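Local coordinates for protein mannan endo-1,4-beta-mannosidase (Bacillus subtilis, PDB 2WHK) that hydrolyses internal beta-1,4-mannosidic linkages in mannan, galactomannan and glucomannan, as a secreted family 26 glycoside hydrolase, at residues 5-10 against 207-212. Residues are numbered along the deposited sequence; the frame is centred on the assembly and turned at random.
Sequences PVNPNA and GLDHLI. With CA (calcium ion), chain E.
Asn7 and Asp209 form the direct hydrogen bond between 5-10 and 207-212, and the second segment reaches it from a calcium site. Gly207, with positive phi just past helix 185-205, gives its O to the calcium ion at 2.3 Å; Glu154 also binds this ion. Leu208 O accepts only weakly from water 2. At Asp209, OD1 accepts from Asn7 ND2 at 2.8 Å; the bond is nearly straight (169°), lies in the amide plane and meets the anti side of the carboxylate, the two planes being 37° apart. With chi1 at 175°, CG of Asn7 lies opposite the backbone N, and the amide is turned toward Asp209. Asn7 OD1 accepts from Asn9 N at 3.0 Å, the donor standing above the side-chain carbonyl plane, which closes an Asx turn inside the type I turn 7-10. Asn9 O lies 3.1 Å from Asp209 CG without a hydrogen bond, both sides being acceptors. Asp209 OD2 accepts from water 3, a calcium ligand, making the carboxylate a second-shell group. Asp209 O receives a CA-H...O contact from Ala10 CA at 3.2 Å. Leu211 O accepts from water 2 at 2.7 Å and from water 1; these waters accept from Asn7 ND2 and Asn7 N respectively. A leucine in place of Asn7 would probably leave Asp209 OD1 and water 2 without their amide donor and Asn9 N without its side-chain acceptor. Asn7 also touches helix 185-205, Leu208 helix 134-154 and Ile212 helix 12-22; the N-terminal loop lies against the turn between helix 185-205 and strand 211-215 of the TIM barrel, and reaches the strand itself through water.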
ATOM      1  N   PRO A   5      -4.316 -11.376 -11.135  1.00 18.07           N
ATOM      2  CA  PRO A   5      -3.072 -10.727 -10.702  1.00 18.12           C
ATOM      3  C   PRO A   5      -2.055 -10.627 -11.847  1.00 18.19           C
ATOM      4  O   PRO A   5      -2.015 -11.507 -12.711  1.00 18.81           O
ATOM      5  CB  PRO A   5      -2.549 -11.672  -9.617  1.00 17.84           C
ATOM      6  CG  PRO A   5      -3.769 -12.274  -9.043  1.00 17.97           C
ATOM      7  CD  PRO A   5      -4.715 -12.448 -10.200  1.00 18.20           C
ATOM      8  N   VAL A   6      -1.257  -9.565 -11.870  1.00 18.27           N
ATOM      9  CA  VAL A   6      -0.271  -9.380 -12.939  1.00 18.20           C
ATOM     10  C   VAL A   6       0.805 -10.466 -12.897  1.00 18.12           C
ATOM     11  O   VAL A   6       1.408 -10.788 -13.925  1.00 18.36           O
ATOM     12  CB  VAL A   6       0.384  -7.967 -12.908  1.00 18.05           C
ATOM     13  CG1 VAL A   6      -0.656  -6.893 -13.166  1.00 18.78           C
ATOM     14  CG2 VAL A   6       1.115  -7.734 -11.589  1.00 18.19           C
ATOM     15  N   ASN A   7       1.026 -11.048 -11.720  1.00 17.94           N
ATOM     16  CA  ASN A   7       1.862 -12.235 -11.582  1.00 17.77           C
ATOM     17  C   ASN A   7       1.060 -13.443 -12.049  1.00 18.33           C
ATOM     18  O   ASN A   7       0.138 -13.873 -11.355  1.00 18.06           O
ATOM     19  CB  ASN A   7       2.302 -12.435 -10.133  1.00 17.45           C
ATOM     20  CG  ASN A   7       3.070 -13.741  -9.914  1.00 16.67           C
ATOM     21  OD1 ASN A   7       3.555 -14.376 -10.860  1.00 16.98           O
ATOM     22  ND2 ASN A   7       3.180 -14.146  -8.660  1.00 15.77           N
ATOM     23  N   PRO A   8       1.412 -14.005 -13.224  1.00 19.22           N
ATOM     24  CA  PRO A   8       0.603 -15.120 -13.738  1.00 19.47           C
ATOM     25  C   PRO A   8       0.687 -16.390 -12.886  1.00 19.78           C
ATOM     26  O   PRO A   8      -0.191 -17.267 -12.994  1.00 20.52           O
ATOM     27  CB  PRO A   8       1.198 -15.364 -15.128  1.00 19.74           C
ATOM     28  CG  PRO A   8       2.609 -14.940 -15.018  1.00 19.35           C
ATOM     29  CD  PRO A   8       2.622 -13.783 -14.033  1.00 19.38           C
ATOM     30  N   ASN A   9       1.719 -16.482 -12.045  1.00 19.26           N
ATOM     31  CA  ASN A   9       1.915 -17.625 -11.147  1.00 18.99           C
ATOM     32  C   ASN A   9       1.308 -17.436  -9.747  1.00 18.26           C
ATOM     33  O   ASN A   9       1.551 -18.252  -8.847  1.00 18.16           O
ATOM     34  CB  ASN A   9       3.409 -17.934 -11.043  1.00 19.15           C
ATOM     35  CG  ASN A   9       3.995 -18.409 -12.361  1.00 20.09           C
ATOM     36  OD1 ASN A   9       3.393 -19.224 -13.059  1.00 21.93           O
ATOM     37  ND2 ASN A   9       5.167 -17.897 -12.712  1.00 21.00           N
ATOM     38  N   ALA A  10       0.497 -16.388  -9.571  1.00 17.41           N
ATOM     39  CA  ALA A  10      -0.053 -16.054  -8.252  1.00 16.98           C
ATOM     40  C   ALA A  10      -0.875 -17.203  -7.670  1.00 17.23           C
ATOM     41  O   ALA A  10      -1.598 -17.898  -8.404  1.00 17.35           O
ATOM     42  CB  ALA A  10      -0.900 -14.776  -8.323  1.00 16.77           C
ATOM     43  N   GLY A 207      10.255 -16.051  -5.820  1.00 17.33           N
ATOM     44  CA  GLY A 207       9.077 -16.897  -6.086  1.00 17.19           C
ATOM     45  C   GLY A 207       7.848 -16.578  -5.244  1.00 16.89           C
ATOM     46  O   GLY A 207       7.057 -17.465  -4.919  1.00 17.09           O
ATOM     47  N   LEU A 208       7.678 -15.308  -4.891  1.00 16.53           N
ATOM     48  CA  LEU A 208       6.587 -14.902  -4.002  1.00 15.96           C
ATOM     49  C   LEU A 208       5.290 -14.692  -4.797  1.00 16.12           C
ATOM     50  O   LEU A 208       5.163 -13.738  -5.565  1.00 15.85           O
ATOM     51  CB  LEU A 208       6.987 -13.648  -3.213  1.00 15.63           C
ATOM     52  CG  LEU A 208       8.184 -13.854  -2.273  1.00 15.79           C
ATOM     53  CD1 LEU A 208       8.671 -12.517  -1.722  1.00 16.41           C
ATOM     54  CD2 LEU A 208       7.871 -14.821  -1.142  1.00 16.92           C
ATOM     55  N   ASP A 209       4.335 -15.612  -4.619  1.00 16.23           N
ATOM     56  CA  ASP A 209       3.116 -15.651  -5.437  1.00 16.11           C
ATOM     57  C   ASP A 209       1.844 -15.176  -4.722  1.00 15.80           C
ATOM     58  O   ASP A 209       0.722 -15.416  -5.184  1.00 16.03           O
ATOM     59  CB  ASP A 209       2.928 -17.072  -5.979  1.00 16.56           C
ATOM     60  CG  ASP A 209       3.961 -17.425  -7.034  1.00 17.51           C
ATOM     61  OD1 ASP A 209       4.346 -16.523  -7.809  1.00 18.57           O
ATOM     62  OD2 ASP A 209       4.376 -18.610  -7.099  1.00 18.99           O
ATOM     63  N   HIS A 210       2.027 -14.448  -3.628  1.00 15.17           N
ATOM     64  CA  HIS A 210       0.912 -14.016  -2.790  1.00 14.59           C
ATOM     65  C   HIS A 210       0.791 -12.492  -2.755  1.00 14.27           C
ATOM     66  O   HIS A 210       0.062 -11.951  -1.924  1.00 14.16           O
ATOM     67  CB  HIS A 210       1.079 -14.562  -1.365  1.00 14.49           C
ATOM     68  CG  HIS A 210       2.283 -14.033  -0.649  1.00 14.17           C
ATOM     69  ND1 HIS A 210       3.509 -13.886  -1.265  1.00 14.69           N
ATOM     70  CD2 HIS A 210       2.453 -13.613   0.626  1.00 13.99           C
ATOM     71  CE1 HIS A 210       4.379 -13.396  -0.399  1.00 14.70           C
ATOM     72  NE2 HIS A 210       3.764 -13.224   0.757  1.00 13.86           N
ATOM     73  N   LEU A 211       1.483 -11.811  -3.666  1.00 13.70           N
ATOM     74  CA  LEU A 211       1.549 -10.353  -3.648  1.00 13.37           C
ATOM     75  C   LEU A 211       0.630  -9.725  -4.687  1.00 12.98           C
ATOM     76  O   LEU A 211       0.626 -10.110  -5.863  1.00 13.55           O
ATOM     77  CB  LEU A 211       2.990  -9.865  -3.850  1.00 13.50           C
ATOM     78  CG  LEU A 211       4.060 -10.483  -2.942  1.00 13.85           C
ATOM     79  CD1 LEU A 211       5.443  -9.950  -3.287  1.00 13.91           C
ATOM     80  CD2 LEU A 211       3.751 -10.250  -1.469  1.00 14.07           C
ATOM     81  N   ILE A 212      -0.145  -8.755  -4.220  1.00 12.45           N
ATOM     82  CA  ILE A 212      -0.956  -7.882  -5.049  1.00 11.78           C
ATOM     83  C   ILE A 212      -0.228  -6.532  -5.055  1.00 11.91           C
ATOM     84  O   ILE A 212      -0.016  -5.933  -4.003  1.00 12.75           O
ATOM     85  CB  ILE A 212      -2.387  -7.772  -4.483  1.00 11.73           C
ATOM     86  CG1 ILE A 212      -3.114  -9.120  -4.624  1.00 11.87           C
ATOM     87  CG2 ILE A 212      -3.167  -6.663  -5.170  1.00 11.04           C
ATOM     88  CD1 ILE A 212      -4.415  -9.214  -3.850  1.00 14.30           C
TER
HETATM   89 CA    CA E1340       6.786 -19.275  -3.455  1.00 21.93          CA
HETATM   90  O   HOH W   1       0.319  -9.917  -8.894  1.00 14.92           O
HETATM   91  O   HOH W   2       2.246 -12.169  -6.594  1.00 17.71           O
HETATM   92  O   HOH W   3       5.483 -20.112  -5.217  1.00 24.31           O
HETATM   93  O   HOH W   4       8.817 -18.353  -2.489  1.00 23.57           O
HETATM   94  O   HOH W   5       7.054 -21.286  -2.264  1.00 34.31           O